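Local coordinates for protein type III restriction-modification enzyme EcoP15I Mod subunit (Escherichia coli, PDB 4ZCF) that methylates the second adenine of 5'-CAGCAG-3' on one DNA strand from S-adenosylmethionine and, with the Res subunit, supports DNA restriction, at residues K16-L21 / Q27-N32. Sequence-based numbering, arbitrary orientation.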
loop_
_atom_site.group_PDB
_atom_site.type_symbol
_atom_site.label_atom_id
_atom_site.label_comp_id
_atom_site.label_asym_id
_atom_site.label_seq_id
_atom_site.Cartn_x
_atom_site.Cartn_y
_atom_site.Cartn_z
ATOM N N LYS A 16 3.093 45.486 -15.059
ATOM C CA LYS A 16 2.478 45.885 -13.792
ATOM C C LYS A 16 1.165 45.119 -13.607
ATOM O O LYS A 16 0.884 44.652 -12.499
ATOM C CB LYS A 16 2.229 47.389 -13.779
ATOM N N GLN A 17 0.395 44.946 -14.707
ATOM C CA GLN A 17 -0.859 44.194 -14.719
ATOM C C GLN A 17 -0.572 42.717 -14.416
ATOM O O GLN A 17 -1.186 42.173 -13.503
ATOM C CB GLN A 17 -1.560 44.346 -16.064
ATOM N N LEU A 18 0.411 42.102 -15.125
ATOM C CA LEU A 18 0.859 40.713 -14.927
ATOM C C LEU A 18 1.292 40.447 -13.470
ATOM O O LEU A 18 0.951 39.395 -12.929
ATOM C CB LEU A 18 1.997 40.359 -15.909
ATOM C CG LEU A 18 2.650 38.979 -15.761
ATOM C CD1 LEU A 18 1.802 37.888 -16.397
ATOM C CD2 LEU A 18 4.051 38.975 -16.326
ATOM N N ALA A 19 2.014 41.414 -12.841
ATOM C CA ALA A 19 2.468 41.351 -11.443
ATOM C C ALA A 19 1.291 41.320 -10.452
ATOM O O ALA A 19 1.411 40.686 -9.407
ATOM C CB ALA A 19 3.387 42.519 -11.129
ATOM N N VAL A 20 0.162 41.982 -10.788
ATOM C CA VAL A 20 -1.066 41.999 -9.986
ATOM C C VAL A 20 -1.689 40.578 -10.025
ATOM O O VAL A 20 -2.134 40.068 -8.990
ATOM C CB VAL A 20 -2.052 43.124 -10.475
ATOM C CG1 VAL A 20 -3.448 42.991 -9.862
ATOM C CG2 VAL A 20 -1.484 44.518 -10.201
ATOM N N LEU A 21 -1.693 39.938 -11.219
ATOM C CA LEU A 21 -2.214 38.583 -11.403
ATOM C C LEU A 21 -1.400 37.557 -10.594
ATOM O O LEU A 21 -1.986 36.642 -10.020
ATOM C CB LEU A 21 -2.225 38.184 -12.887
ATOM C CG LEU A 21 -3.464 38.541 -13.695
ATOM C CD1 LEU A 21 -3.176 38.434 -15.174
ATOM C CD2 LEU A 21 -4.676 37.679 -13.313
ATOM N N GLN A 27 -1.329 30.651 -7.738
ATOM C CA GLN A 27 -1.655 29.270 -8.125
ATOM C C GLN A 27 -2.093 29.144 -9.592
ATOM O O GLN A 27 -2.316 28.034 -10.068
ATOM C CB GLN A 27 -2.771 28.744 -7.215
ATOM C CG GLN A 27 -4.175 29.310 -7.505
ATOM C CD GLN A 27 -4.445 30.685 -6.923
ATOM O OE1 GLN A 27 -3.545 31.438 -6.547
ATOM N NE2 GLN A 27 -5.708 31.047 -6.825
ATOM N N CYS A 28 -2.264 30.276 -10.279
ATOM C CA CYS A 28 -2.707 30.348 -11.667
ATOM C C CYS A 28 -1.557 30.307 -12.638
ATOM O O CYS A 28 -1.784 30.376 -13.838
ATOM C CB CYS A 28 -3.568 31.588 -11.875
ATOM S SG CYS A 28 -5.194 31.474 -11.109
ATOM N N PHE A 29 -0.325 30.205 -12.109
ATOM C CA PHE A 29 0.937 30.124 -12.847
ATOM C C PHE A 29 1.655 28.829 -12.435
ATOM O O PHE A 29 1.705 28.504 -11.254
ATOM C CB PHE A 29 1.793 31.377 -12.586
ATOM C CG PHE A 29 1.126 32.658 -13.038
ATOM C CD1 PHE A 29 0.279 33.362 -12.187
ATOM C CD2 PHE A 29 1.344 33.163 -14.316
ATOM C CE1 PHE A 29 -0.342 34.542 -12.609
ATOM C CE2 PHE A 29 0.728 34.349 -14.733
ATOM C CZ PHE A 29 -0.113 35.026 -13.879
ATOM N N ASP A 30 2.143 28.055 -13.395
ATOM C CA ASP A 30 2.781 26.771 -13.077
ATOM C C ASP A 30 4.211 26.925 -12.502
ATOM O O ASP A 30 4.638 28.053 -12.270
ATOM C CB ASP A 30 2.646 25.769 -14.257
ATOM C CG ASP A 30 3.582 25.969 -15.432
ATOM O OD1 ASP A 30 4.434 26.876 -15.367
ATOM O OD2 ASP A 30 3.532 25.150 -16.377
ATOM N N LYS A 31 4.939 25.817 -12.263
ATOM C CA LYS A 31 6.302 25.894 -11.705
ATOM C C LYS A 31 7.294 26.667 -12.574
ATOM O O LYS A 31 8.310 27.136 -12.066
ATOM C CB LYS A 31 6.848 24.504 -11.310
ATOM C CG LYS A 31 7.262 23.592 -12.472
ATOM C CD LYS A 31 7.462 22.153 -12.018
ATOM C CE LYS A 31 8.823 21.837 -11.424
ATOM N NZ LYS A 31 8.717 20.741 -10.419
ATOM N N ASN A 32 6.984 26.796 -13.877
ATOM C CA ASN A 32 7.785 27.483 -14.891
ATOM C C ASN A 32 7.250 28.890 -15.224
ATOM O O ASN A 32 7.683 29.489 -16.212
ATOM C CB ASN A 32 7.910 26.613 -16.161
ATOM C CG ASN A 32 8.450 25.216 -15.920
ATOM O OD1 ASN A 32 9.454 25.014 -15.213
ATOM N ND2 ASN A 32 7.794 24.218 -16.514
#
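F29 drives the far end of its ring at helix 14-24, where L18 and L21, three residues apart on the helix, receive it. CZ meets L21 CB at 3.9 Å, with CB lying in the ring plane at the edge, so the ring abuts L21 edge-on. Beside that point CE1 comes 3.7 Å from L21 O, again near the ring plane. On the other flank CE2 lies 4.1 Å from L18 CD1, a methyl that approaches obliquely. With chi1 at 175°, the L18 chain extends away from its own amide, which brings CD1 to the ring. For F29, CG lies anti to the carbonyl carbon (chi1 -61°), sending the ring away from the turn that follows and back to the helix. The contact between the two segments is small; its side-chain part is apolar, and the L21 carbonyl oxygen lies at the ring edge. It belongs to a helix-loop-helix unit near the N-terminus, in which the chain leaves helix 14-24, passes through the loop that holds 27-32 and enters helix 37-44. K22 makes a cation-pi contact with the same ring, which also meets F35 with the planes inclined at about 55°, while L21 and C28 both pack on L40 of helix 37-44. Trimming F29 to an alanine is likely to leave a gap beside L18 and L21 and to take from K22 and F35 the ring they meet. Just past F29, D30 shapes the loop as an Asx turn: its OD1 accepts from N32 N at 3.0 Å, met from above the carboxylate plane, and also from A34 N. D30 OD2 is hydrogen-bonded to S52 OG of the second Mod subunit, whose S47 packs against L18, placing this N-terminal unit at the dimer interface, about 28 Å from the bound nucleic acid at the nearest atoms.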